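Local coordinates for folylpolyglutamate synthase protein FOLC (Mycobacterium tuberculosis, PDB 2VOS), which probably uses ATP to add L-glutamate to dihydropteroate, making dihydrofolate, and to lengthen the polyglutamate tail of tetrahydrofolate, at residues V231-R236 / A302-A307; Q280-V285 / V309-G314; F349-H354 / V467-V472; G377-L382 / D399-T404. One frame throughout, in Å; residues are numbered along the deposited sequence.

The four contacts fall into two pairs, and their chemistry follows their place in the fold. Interactions 1 and 2 share helix 296-312. Interaction 1 is wholly buried and apolar, laying the helix against the sheet of the nucleotide-binding domain, whereas interaction 2, only partly buried, uses one carboxylate to hold a hairpin turn. Interactions 3 and 4, on the opposite side of the chain's centre, are buried pairings of parallel strands in one sheet of the C-terminal domain, where strands 464-469 and 374-379 are neighbours. Interaction 3 turns its strand ends into a site for ADP and magnesium; interaction 4 continues the same sheet outward through main-chain bonds and packed valine and leucine side chains.

Interaction 1 of 4, residues V231-R236 / A302-A307; sequences VAVIGR and AVLALA
In the P-loop NTPase-like middle domain, a helix packs on the central sheet where Val233 and Gly235, of strand 231-234 and its exit, meet Leu304 and Ala307 of helix 296-312. The helix lies almost antiparallel to the strand, at 168° with the axes 8.6 Å apart, and the side chains that meet are all apolar. Val233 carries most of the contact from the strand side. Its CG1 methyl sits 3.8 Å from Leu304 CD1 and equally 3.8 Å from Ala307 CB, so that one branch bridges two positions three residues apart on the helix. That branch lies opposite the backbone N (chi1 -172°), which brings it toward the helix. Leu304 does not aim straight at the strand, yet its branched end slides past Val233 in the other direction and reaches the chain just beyond it. There CD1 lies 3.6 Å from Gly235 N, and CD2 is 4.1 Å from Gly235 CA, the two methyls resting on a piece of main chain that carries no side chain. Ala307 contributes its CB methyl, which points toward the strand. Phe263, from a loop, also covers both Leu304 and Ala307. On the reverse face of the strand, Ile234 packs on Met242 and Leu245 of helix 239-251, so the strand is sandwiched between two helices. The side chain of Leu304 is about 7 Å from the bound ADP and about 5 Å from that of Asn301, an ADP-binding residue one turn earlier. The arrangement is that of the helix-sheet-helix core of P-loop NTPase folds, as found in the Mur ligase middle domain.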
loop_
_atom_site.group_PDB
_atom_site.type_symbol
_atom_site.label_atom_id
_atom_site.label_comp_id
_atom_site.label_asym_id
_atom_site.label_seq_id
_atom_site.Cartn_x
_atom_site.Cartn_y
_atom_site.Cartn_z
ATOM N N VAL A 231 -4.486 17.318 12.524
ATOM C CA VAL A 231 -5.420 16.296 12.986
ATOM C C VAL A 231 -4.772 14.958 12.729
ATOM O O VAL A 231 -4.369 14.721 11.599
ATOM C CB VAL A 231 -6.733 16.334 12.180
ATOM C CG1 VAL A 231 -7.656 15.271 12.652
ATOM C CG2 VAL A 231 -7.407 17.673 12.298
ATOM N N ALA A 232 -4.702 14.092 13.744
ATOM C CA ALA A 232 -4.243 12.725 13.594
ATOM C C ALA A 232 -5.485 11.829 13.554
ATOM O O ALA A 232 -6.332 11.839 14.475
ATOM C CB ALA A 232 -3.346 12.305 14.789
ATOM N N VAL A 233 -5.609 11.073 12.485
ATOM C CA VAL A 233 -6.742 10.174 12.308
ATOM C C VAL A 233 -6.231 8.733 12.384
ATOM O O VAL A 233 -5.434 8.316 11.569
ATOM C CB VAL A 233 -7.406 10.394 10.933
ATOM C CG1 VAL A 233 -8.708 9.601 10.844
ATOM C CG2 VAL A 233 -7.703 11.890 10.751
ATOM N N ILE A 234 -6.699 7.978 13.359
ATOM C CA ILE A 234 -6.025 6.758 13.684
ATOM C C ILE A 234 -6.936 5.543 13.529
ATOM O O ILE A 234 -8.057 5.512 14.073
ATOM C CB ILE A 234 -5.540 6.850 15.143
ATOM C CG1 ILE A 234 -4.561 8.017 15.264
ATOM C CG2 ILE A 234 -4.757 5.606 15.483
ATOM C CD1 ILE A 234 -4.125 8.317 16.750
ATOM N N GLY A 235 -6.469 4.543 12.786
ATOM C CA GLY A 235 -7.233 3.313 12.630
ATOM C C GLY A 235 -7.130 2.445 13.896
ATOM O O GLY A 235 -6.580 2.872 14.923
ATOM N N ARG A 236 -7.611 1.205 13.809
ATOM C CA ARG A 236 -7.595 0.264 14.954
ATOM C C ARG A 236 -6.170 -0.091 15.335
ATOM O O ARG A 236 -5.408 -0.448 14.462
ATOM C CB ARG A 236 -8.309 -1.033 14.530
ATOM C CG ARG A 236 -9.777 -1.009 14.864
ATOM C CD ARG A 236 -10.613 -2.128 14.196
ATOM N NE ARG A 236 -12.014 -1.957 14.625
ATOM C CZ ARG A 236 -12.953 -2.912 14.646
ATOM N NH1 ARG A 236 -12.662 -4.143 14.232
ATOM N NH2 ARG A 236 -14.188 -2.627 15.067
ATOM N N ALA A 302 -11.735 1.947 4.466
ATOM C CA ALA A 302 -12.735 2.943 4.025
ATOM C C ALA A 302 -13.126 3.950 5.070
ATOM O O ALA A 302 -13.124 5.157 4.828
ATOM C CB ALA A 302 -13.980 2.247 3.488
ATOM N N VAL A 303 -13.482 3.514 6.271
ATOM C CA VAL A 303 -13.960 4.521 7.214
ATOM C C VAL A 303 -12.773 5.386 7.673
ATOM O O VAL A 303 -12.931 6.557 7.992
ATOM C CB VAL A 303 -14.627 3.873 8.463
ATOM C CG1 VAL A 303 -13.580 3.179 9.341
ATOM C CG2 VAL A 303 -15.412 4.916 9.246
ATOM N N LEU A 304 -11.570 4.820 7.682
ATOM C CA LEU A 304 -10.410 5.623 8.023
ATOM C C LEU A 304 -10.172 6.727 6.972
ATOM O O LEU A 304 -9.844 7.864 7.316
ATOM C CB LEU A 304 -9.166 4.703 8.090
ATOM C CG LEU A 304 -7.887 5.389 8.546
ATOM C CD1 LEU A 304 -8.092 6.008 9.958
ATOM C CD2 LEU A 304 -6.742 4.275 8.632
ATOM N N ALA A 305 -10.279 6.355 5.678
ATOM C CA ALA A 305 -10.148 7.306 4.567
ATOM C C ALA A 305 -11.245 8.387 4.646
ATOM O O ALA A 305 -11.007 9.604 4.402
ATOM C CB ALA A 305 -10.240 6.568 3.241
ATOM N N LEU A 306 -12.473 7.961 4.948
ATOM C CA LEU A 306 -13.569 8.915 5.078
ATOM C C LEU A 306 -13.267 9.942 6.197
ATOM O O LEU A 306 -13.311 11.156 5.963
ATOM C CB LEU A 306 -14.877 8.182 5.328
ATOM C CG LEU A 306 -16.088 9.039 5.790
ATOM C CD1 LEU A 306 -16.474 9.905 4.583
ATOM C CD2 LEU A 306 -17.289 8.146 6.213
ATOM N N ALA A 307 -12.954 9.478 7.396
ATOM C CA ALA A 307 -12.646 10.370 8.513
ATOM C C ALA A 307 -11.487 11.314 8.144
ATOM O O ALA A 307 -11.548 12.520 8.419
ATOM C CB ALA A 307 -12.314 9.540 9.775
#

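Interaction 2 of 4, residues Q280-V285 / V309-G314; sequences QGLGGV and VEAFFG
Glu310 OE2 is gripped by the backbone N of Gly283 and, from just beyond the turn, by the hydroxyl of Tyr286. The Gly283 N to Glu310 OE2 bond is 2.8 Å long and fairly straight (160° at the hydrogen), although the donor stands well above the carboxylate plane. The other oxygen, OE1, takes the N-H of Leu282 on its syn side, though tilted out of the carboxylate plane; Leu282 N and Glu310 OE1 are 2.6 Å apart. A single carboxylate thus collects the N-H groups of the two central residues of a type I turn, Gly281 to Gly284, donors that the turn itself leaves unused. Within the hairpin, Gly281 N bonds back to Gly284 O at 2.8 Å. Glu310 reaches over because its CG lies beside the backbone N (chi1 -77°) and the chain then runs out extended. With so many donors about it, the buried carboxylate is probably ionised. The Leu282 side chain runs at a slant across that of Glu310: Leu282 CB is 3.6 Å from Glu310 OE1, while CD1 approaches Glu310 CB at 4.1 Å and, more loosely, the methyl of Ala311. The helix stops soon afterwards in a Schellman motif at Gly314. The turn joins strands 274-281 and 284-291 of a three-stranded antiparallel sheet, and Glu310 pins it to the last turn of helix 296-312, whose neighbouring Val309 packs on Val82, Leu85 and Val86 of helix 75-88.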
loop_
_atom_site.group_PDB
_atom_site.type_symbol
_atom_site.label_atom_id
_atom_site.label_comp_id
_atom_site.label_asym_id
_atom_site.label_seq_id
_atom_site.Cartn_x
_atom_site.Cartn_y
_atom_site.Cartn_z
ATOM N N GLN A 280 -20.194 5.416 10.243
ATOM C CA GLN A 280 -20.218 6.642 11.020
ATOM C C GLN A 280 -18.896 7.413 10.855
ATOM O O GLN A 280 -17.822 6.929 11.272
ATOM C CB GLN A 280 -20.462 6.337 12.479
ATOM C CG GLN A 280 -20.537 7.624 13.322
ATOM C CD GLN A 280 -21.313 7.378 14.538
ATOM O OE1 GLN A 280 -22.409 6.819 14.474
ATOM N NE2 GLN A 280 -20.760 7.768 15.691
ATOM N N GLY A 281 -18.960 8.552 10.180
ATOM C CA GLY A 281 -17.810 9.409 10.001
ATOM C C GLY A 281 -17.839 10.499 11.060
ATOM O O GLY A 281 -18.740 10.518 11.952
ATOM N N LEU A 282 -16.936 11.472 10.936
ATOM C CA LEU A 282 -16.915 12.603 11.901
ATOM C C LEU A 282 -18.172 13.510 11.817
ATOM O O LEU A 282 -18.561 14.107 12.808
ATOM C CB LEU A 282 -15.682 13.464 11.668
ATOM C CG LEU A 282 -14.361 12.711 11.646
ATOM C CD1 LEU A 282 -13.287 13.706 11.439
ATOM C CD2 LEU A 282 -14.146 11.996 13.014
ATOM N N GLY A 283 -18.753 13.652 10.626
ATOM C CA GLY A 283 -19.911 14.493 10.413
ATOM C C GLY A 283 -21.245 13.750 10.381
ATOM O O GLY A 283 -22.291 14.363 10.147
ATOM N N GLY A 284 -21.253 12.446 10.660
ATOM C CA GLY A 284 -22.526 11.734 10.771
ATOM C C GLY A 284 -22.524 10.364 10.096
ATOM O O GLY A 284 -21.467 9.827 9.743
ATOM N N VAL A 285 -23.710 9.805 9.887
ATOM C CA VAL A 285 -23.832 8.494 9.300
ATOM C C VAL A 285 -23.987 8.570 7.769
ATOM O O VAL A 285 -24.821 9.305 7.251
ATOM C CB VAL A 285 -25.031 7.761 9.902
ATOM C CG1 VAL A 285 -25.208 6.359 9.292
ATOM C CG2 VAL A 285 -24.873 7.691 11.423
ATOM N N VAL A 309 -10.693 12.466 5.115
ATOM C CA VAL A 309 -11.160 13.451 4.130
ATOM C C VAL A 309 -12.103 14.454 4.834
ATOM O O VAL A 309 -12.049 15.672 4.558
ATOM C CB VAL A 309 -11.817 12.790 2.940
ATOM C CG1 VAL A 309 -12.528 13.850 2.093
ATOM C CG2 VAL A 309 -10.724 12.090 2.112
ATOM N N GLU A 310 -12.910 13.947 5.777
ATOM C CA GLU A 310 -13.786 14.797 6.600
ATOM C C GLU A 310 -12.924 15.773 7.372
ATOM O O GLU A 310 -13.222 16.988 7.401
ATOM C CB GLU A 310 -14.600 13.954 7.574
ATOM C CG GLU A 310 -15.758 13.246 6.894
ATOM C CD GLU A 310 -16.553 12.471 7.901
ATOM O OE1 GLU A 310 -15.951 11.606 8.572
ATOM O OE2 GLU A 310 -17.745 12.801 8.125
ATOM N N ALA A 311 -11.876 15.262 8.007
ATOM C CA ALA A 311 -10.969 16.102 8.818
ATOM C C ALA A 311 -10.332 17.181 7.949
ATOM O O ALA A 311 -10.332 18.358 8.318
ATOM C CB ALA A 311 -9.869 15.275 9.435
ATOM N N PHE A 312 -9.833 16.784 6.780
ATOM C CA PHE A 312 -9.218 17.703 5.842
ATOM C C PHE A 312 -10.140 18.866 5.480
ATOM O O PHE A 312 -9.703 20.004 5.421
ATOM C CB PHE A 312 -8.799 16.978 4.557
ATOM C CG PHE A 312 -8.136 17.870 3.585
ATOM C CD1 PHE A 312 -6.790 18.209 3.726
ATOM C CD2 PHE A 312 -8.854 18.421 2.555
ATOM C CE1 PHE A 312 -6.185 19.087 2.812
ATOM C CE2 PHE A 312 -8.256 19.283 1.632
ATOM C CZ PHE A 312 -6.925 19.628 1.762
ATOM N N PHE A 313 -11.415 18.575 5.220
ATOM C CA PHE A 313 -12.355 19.622 4.858
ATOM C C PHE A 313 -13.110 20.196 6.048
ATOM O O PHE A 313 -14.018 20.964 5.847
ATOM C CB PHE A 313 -13.373 19.132 3.840
ATOM C CG PHE A 313 -12.790 18.943 2.471
ATOM C CD1 PHE A 313 -12.635 17.670 1.950
ATOM C CD2 PHE A 313 -12.350 20.031 1.727
ATOM C CE1 PHE A 313 -12.092 17.484 0.675
ATOM C CE2 PHE A 313 -11.790 19.834 0.442
ATOM C CZ PHE A 313 -11.660 18.570 -0.054
ATOM N N GLY A 314 -12.792 19.789 7.265
ATOM C CA GLY A 314 -13.512 20.308 8.431
ATOM C C GLY A 314 -14.945 19.839 8.628
ATOM O O GLY A 314 -15.735 20.568 9.246
#

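Interaction 3 of 4, residues F349-H354 / V467-V472; sequences FIDAAH and VITGSV. With MG (magnesium ion), chain C; ADP (adenosine-5'-diphosphate), chain B.
His354 and Val472 lie side by side just past the ends of two parallel strands, 347-350 and 464-469, in the glutamate ligase domain, where the loops leaving the sheet build the ADP and magnesium site. From the histidine CB, 3.4 Å from Gly470 O, the side chain sets off with CG between its own backbone N and carbonyl carbon (chi1 59°). ND1 donates to Ala352 O at 2.9 Å, a bond that fixes the rotation of the ring, and lies 3.9 Å from Val472 CG2. At the tip, NE2 binds magnesium at 2.1 Å; Asp200 of the middle domain also binds the ion, which therefore links two domains. The strands behind are zipped by Ile468 N to Phe349 O and Asp351 N to Ile468 O, and Thr469 OG1 then donates to Asp351 O at 2.8 Å from above the carbonyl plane. The Asp351 carboxylate serves the nucleotide: OD2 accepts from ADP O2' and also, in an Asx turn, from Ala353 N at 3.0 Å, while OD1 takes the N-H of Leu339. These second anchors hold the carboxylate facing the ribose hydroxyls. Ala353 O receives a weak bond from Gly470 N, closing the loops against each other. Nucleotide and metal are joined by one water, which is a magnesium ligand and donates to ADP O2B at 2.8 Å.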
loop_
_atom_site.group_PDB
_atom_site.type_symbol
_atom_site.label_atom_id
_atom_site.label_comp_id
_atom_site.label_asym_id
_atom_site.label_seq_id
_atom_site.Cartn_x
_atom_site.Cartn_y
_atom_site.Cartn_z
ATOM N N PHE A 349 -6.692 -14.843 -8.116
ATOM C CA PHE A 349 -6.523 -13.587 -7.390
ATOM C C PHE A 349 -5.078 -13.243 -7.354
ATOM O O PHE A 349 -4.224 -14.148 -7.303
ATOM C CB PHE A 349 -6.897 -13.774 -5.931
ATOM C CG PHE A 349 -8.359 -13.798 -5.698
ATOM C CD1 PHE A 349 -9.033 -15.011 -5.551
ATOM C CD2 PHE A 349 -9.057 -12.627 -5.585
ATOM C CE1 PHE A 349 -10.393 -15.005 -5.303
ATOM C CE2 PHE A 349 -10.444 -12.646 -5.340
ATOM C CZ PHE A 349 -11.068 -13.845 -5.177
ATOM N N ILE A 350 -4.790 -11.948 -7.296
ATOM C CA ILE A 350 -3.467 -11.540 -6.911
ATOM C C ILE A 350 -3.645 -10.698 -5.662
ATOM O O ILE A 350 -4.642 -9.950 -5.545
ATOM C CB ILE A 350 -2.745 -10.690 -8.012
ATOM C CG1 ILE A 350 -3.553 -9.383 -8.327
ATOM C CG2 ILE A 350 -2.406 -11.576 -9.258
ATOM C CD1 ILE A 350 -2.821 -8.403 -9.346
ATOM N N ASP A 351 -2.671 -10.793 -4.755
ATOM C CA ASP A 351 -2.699 -10.067 -3.516
ATOM C C ASP A 351 -1.282 -9.792 -3.025
ATOM O O ASP A 351 -0.440 -10.707 -2.953
ATOM C CB ASP A 351 -3.521 -10.791 -2.449
ATOM C CG ASP A 351 -3.807 -9.865 -1.241
ATOM O OD1 ASP A 351 -4.695 -9.011 -1.280
ATOM O OD2 ASP A 351 -3.075 -9.913 -0.282
ATOM N N ALA A 352 -1.013 -8.537 -2.664
ATOM C CA ALA A 352 0.299 -8.093 -2.252
ATOM C C ALA A 352 0.672 -8.545 -0.808
ATOM O O ALA A 352 1.767 -8.178 -0.337
ATOM C CB ALA A 352 0.368 -6.554 -2.317
ATOM N N ALA A 353 -0.193 -9.294 -0.112
ATOM C CA ALA A 353 0.092 -9.651 1.283
ATOM C C ALA A 353 1.543 -10.095 1.462
ATOM O O ALA A 353 2.030 -10.970 0.754
ATOM C CB ALA A 353 -0.842 -10.747 1.764
ATOM N N HIS A 354 2.222 -9.496 2.431
ATOM C CA HIS A 354 3.634 -9.785 2.652
ATOM C C HIS A 354 3.977 -9.641 4.160
ATOM O O HIS A 354 5.162 -9.419 4.545
ATOM C CB HIS A 354 4.528 -8.868 1.824
ATOM C CG HIS A 354 4.329 -7.432 2.126
ATOM N ND1 HIS A 354 3.526 -6.624 1.353
ATOM C CD2 HIS A 354 4.788 -6.660 3.133
ATOM C CE1 HIS A 354 3.534 -5.404 1.850
ATOM N NE2 HIS A 354 4.290 -5.399 2.927
ATOM N N VAL A 467 -4.339 -18.351 -5.882
ATOM C CA VAL A 467 -4.109 -17.090 -5.210
ATOM C C VAL A 467 -2.618 -16.816 -5.224
ATOM O O VAL A 467 -1.792 -17.591 -4.689
ATOM C CB VAL A 467 -4.590 -17.152 -3.767
ATOM C CG1 VAL A 467 -4.307 -15.813 -3.090
ATOM C CG2 VAL A 467 -6.087 -17.473 -3.746
ATOM N N ILE A 468 -2.259 -15.757 -5.940
ATOM C CA ILE A 468 -0.853 -15.431 -6.144
ATOM C C ILE A 468 -0.504 -14.310 -5.154
ATOM O O ILE A 468 -1.042 -13.190 -5.245
ATOM C CB ILE A 468 -0.654 -14.931 -7.609
ATOM C CG1 ILE A 468 -1.192 -16.014 -8.566
ATOM C CG2 ILE A 468 0.812 -14.440 -7.882
ATOM C CD1 ILE A 468 -1.436 -15.516 -10.010
ATOM N N THR A 469 0.441 -14.567 -4.240
ATOM C CA THR A 469 0.635 -13.615 -3.146
ATOM C C THR A 469 2.049 -13.748 -2.540
ATOM O O THR A 469 2.904 -14.525 -3.052
ATOM C CB THR A 469 -0.472 -13.862 -2.073
ATOM O OG1 THR A 469 -0.453 -12.834 -1.101
ATOM C CG2 THR A 469 -0.269 -15.254 -1.313
ATOM N N GLY A 470 2.312 -12.980 -1.474
ATOM C CA GLY A 470 3.560 -13.193 -0.711
ATOM C C GLY A 470 4.434 -11.948 -0.745
ATOM O O GLY A 470 5.299 -11.743 0.150
ATOM N N SER A 471 4.197 -11.099 -1.751
ATOM C CA SER A 471 4.990 -9.913 -1.953
ATOM C C SER A 471 4.263 -8.974 -2.902
ATOM O O SER A 471 3.481 -9.400 -3.765
ATOM C CB SER A 471 6.355 -10.335 -2.523
ATOM O OG SER A 471 7.135 -9.232 -2.905
ATOM N N VAL A 472 4.550 -7.687 -2.784
ATOM C CA VAL A 472 4.152 -6.729 -3.818
ATOM C C VAL A 472 4.683 -7.116 -5.196
ATOM O O VAL A 472 3.978 -7.039 -6.212
ATOM C CB VAL A 472 4.679 -5.293 -3.466
ATOM C CG1 VAL A 472 4.291 -4.321 -4.567
ATOM C CG2 VAL A 472 4.055 -4.863 -2.139
HETATM MG MG MG C . 4.548 -3.703 4.050
HETATM P PB ADP B . 0.506 -0.851 2.570
HETATM O O1B ADP B . 0.533 0.275 1.570
HETATM O O2B ADP B . 1.585 -1.871 2.336
HETATM O O3B ADP B . 0.356 -0.461 4.009
HETATM P PA ADP B . -1.781 -1.962 1.046
HETATM O O1A ADP B . -0.863 -1.994 -0.168
HETATM O O2A ADP B . -3.190 -1.392 1.053
HETATM O O3A ADP B . -0.921 -1.610 2.394
HETATM O "O5'" ADP B . -2.032 -3.543 1.326
HETATM C "C5'" ADP B . -1.017 -4.556 1.287
HETATM C "C4'" ADP B . -1.726 -5.869 1.687
HETATM O "O4'" ADP B . -2.161 -5.765 3.070
HETATM C "C3'" ADP B . -3.046 -6.120 0.961
HETATM O "O3'" ADP B . -2.872 -7.023 -0.113
HETATM C "C2'" ADP B . -3.984 -6.817 1.905
HETATM O "O2'" ADP B . -3.557 -8.222 1.965
HETATM C "C1'" ADP B . -3.497 -6.303 3.235
HETATM N N9 ADP B . -4.257 -5.170 3.836
HETATM C C8 ADP B . -4.594 -3.935 3.333
HETATM N N7 ADP B . -5.244 -3.208 4.290
HETATM C C5 ADP B . -5.213 -3.948 5.437
HETATM C C6 ADP B . -5.668 -3.785 6.823
HETATM N N6 ADP B . -6.300 -2.659 7.215
HETATM N N1 ADP B . -5.475 -4.825 7.642
HETATM C C2 ADP B . -4.904 -6.012 7.311
HETATM N N3 ADP B . -4.424 -6.239 6.060
HETATM C C4 ADP B . -4.585 -5.243 5.129
HETATM O O HOH W 1 6.327 -3.450 3.384
HETATM O O HOH W 2 2.201 -3.768 4.267
#

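Interaction 4 of 4, residues G377-L382 / D399-T404; sequences GVLSVL and DSVVVT
Gly377 and Val401 face each other where two parallel strands, 374-379 and 400-403, begin to pair, and the main chain satisfies itself from one to the other. Gly377 uses both its polar atoms: its N donates to Ser400 O at 2.8 Å, and its O accepts from Val402 N at 2.8 Å in a nearly straight bond (171°). Two residues on, Leu379 does the same, its N giving to Val402 O and its O receiving from Thr404 N at 2.9 Å. The intervening groups point outward: Val378 bonds to Val467 and Thr469 of one neighbouring strand, Val401 to Arg429 and Arg431 on the other side. Past the regular pairing a water takes over, accepting from Ser380 OG at 2.8 Å and donating to Thr404 O at 2.8 Å. The hydroxyl reaches this water by standing opposite its backbone N (chi1 170°). Ser380 OG also takes a weak bond from Asn406 N, and Ser380 O is bonded to Thr474 OG1. Thr404 OG1 has its own partner, Ala433 O. Between the bonds the side chains alternate. Val401 CG2 packs at 3.9 Å against Leu379 CB, on the same face as Val403, and Val378 meets Val402 on the reverse. Helix 387-394 makes the crossover of this beta-alpha-beta unit; it and helix 414-425 cover the Leu379 face, while Val378 packs on Leu436, Ala439 and Ala443 of helix 436-451.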
loop_
_atom_site.group_PDB
_atom_site.type_symbol
_atom_site.label_atom_id
_atom_site.label_comp_id
_atom_site.label_asym_id
_atom_site.label_seq_id
_atom_site.Cartn_x
_atom_site.Cartn_y
_atom_site.Cartn_z
ATOM N N GLY A 377 -2.112 -21.871 -3.558
ATOM C CA GLY A 377 -1.444 -20.588 -3.425
ATOM C C GLY A 377 -0.238 -20.626 -4.361
ATOM O O GLY A 377 0.302 -21.716 -4.610
ATOM N N VAL A 378 0.198 -19.469 -4.883
ATOM C CA VAL A 378 1.433 -19.398 -5.659
ATOM C C VAL A 378 2.113 -18.331 -4.891
ATOM O O VAL A 378 1.565 -17.206 -4.734
ATOM C CB VAL A 378 1.223 -18.973 -7.157
ATOM C CG1 VAL A 378 2.555 -18.532 -7.888
ATOM C CG2 VAL A 378 0.582 -20.112 -7.953
ATOM N N LEU A 379 3.305 -18.669 -4.382
ATOM C CA LEU A 379 3.926 -17.832 -3.385
ATOM C C LEU A 379 5.392 -17.504 -3.664
ATOM O O LEU A 379 6.188 -18.392 -3.982
ATOM C CB LEU A 379 3.811 -18.590 -2.040
ATOM C CG LEU A 379 4.193 -17.865 -0.754
ATOM C CD1 LEU A 379 3.083 -16.954 -0.283
ATOM C CD2 LEU A 379 4.516 -18.936 0.329
ATOM N N SER A 380 5.756 -16.245 -3.532
ATOM C CA SER A 380 7.146 -15.840 -3.426
ATOM C C SER A 380 7.203 -14.662 -2.454
ATOM O O SER A 380 6.383 -13.703 -2.503
ATOM C CB SER A 380 7.704 -15.401 -4.788
ATOM O OG SER A 380 8.980 -14.793 -4.654
ATOM N N VAL A 381 8.195 -14.718 -1.568
ATOM C CA VAL A 381 8.226 -13.811 -0.436
ATOM C C VAL A 381 9.604 -13.218 -0.344
ATOM O O VAL A 381 10.600 -13.905 -0.600
ATOM C CB VAL A 381 7.857 -14.548 0.903
ATOM C CG1 VAL A 381 7.897 -13.592 2.089
ATOM C CG2 VAL A 381 6.415 -15.154 0.830
ATOM N N LEU A 382 9.685 -11.950 0.040
ATOM C CA LEU A 382 11.012 -11.340 0.252
ATOM C C LEU A 382 11.684 -11.802 1.582
ATOM O O LEU A 382 11.003 -12.176 2.521
ATOM C CB LEU A 382 10.938 -9.822 0.126
ATOM C CG LEU A 382 10.284 -9.371 -1.198
ATOM C CD1 LEU A 382 10.397 -7.900 -1.263
ATOM C CD2 LEU A 382 10.895 -9.996 -2.444
ATOM N N ASP A 399 -5.255 -25.336 -0.048
ATOM C CA ASP A 399 -5.134 -26.790 -0.061
ATOM C C ASP A 399 -3.694 -27.196 -0.365
ATOM O O ASP A 399 -3.152 -28.190 0.199
ATOM C CB ASP A 399 -6.079 -27.351 -1.126
ATOM C CG ASP A 399 -7.492 -27.160 -0.727
ATOM O OD1 ASP A 399 -7.947 -28.014 0.079
ATOM O OD2 ASP A 399 -8.103 -26.103 -1.106
ATOM N N SER A 400 -3.074 -26.463 -1.291
ATOM C CA SER A 400 -1.635 -26.612 -1.459
ATOM C C SER A 400 -1.013 -25.331 -1.903
ATOM O O SER A 400 -1.712 -24.364 -2.240
ATOM C CB SER A 400 -1.257 -27.795 -2.390
ATOM O OG SER A 400 -1.611 -27.513 -3.713
ATOM N N VAL A 401 0.310 -25.310 -1.955
ATOM C CA VAL A 401 1.005 -24.115 -2.351
ATOM C C VAL A 401 2.113 -24.466 -3.350
ATOM O O VAL A 401 2.736 -25.541 -3.253
ATOM C CB VAL A 401 1.483 -23.385 -1.083
ATOM C CG1 VAL A 401 2.497 -24.283 -0.266
ATOM C CG2 VAL A 401 2.024 -22.015 -1.410
ATOM N N VAL A 402 2.316 -23.599 -4.344
ATOM C CA VAL A 402 3.467 -23.698 -5.252
ATOM C C VAL A 402 4.370 -22.536 -4.891
ATOM O O VAL A 402 3.954 -21.382 -5.012
ATOM C CB VAL A 402 3.019 -23.501 -6.732
ATOM C CG1 VAL A 402 4.208 -23.769 -7.694
ATOM C CG2 VAL A 402 1.823 -24.431 -7.046
ATOM N N VAL A 403 5.583 -22.823 -4.437
ATOM C CA VAL A 403 6.531 -21.781 -4.054
ATOM C C VAL A 403 7.484 -21.521 -5.192
ATOM O O VAL A 403 7.863 -22.434 -5.929
ATOM C CB VAL A 403 7.316 -22.152 -2.774
ATOM C CG1 VAL A 403 6.373 -22.323 -1.586
ATOM C CG2 VAL A 403 8.058 -23.417 -2.964
ATOM N N THR A 404 7.844 -20.254 -5.376
ATOM C CA THR A 404 8.663 -19.867 -6.491
ATOM C C THR A 404 9.464 -18.615 -6.120
ATOM O O THR A 404 9.631 -18.303 -4.937
ATOM C CB THR A 404 7.784 -19.708 -7.801
ATOM O OG1 THR A 404 8.633 -19.485 -8.929
ATOM C CG2 THR A 404 6.804 -18.562 -7.699
HETATM O O HOH W 3 10.609 -16.483 -3.044
#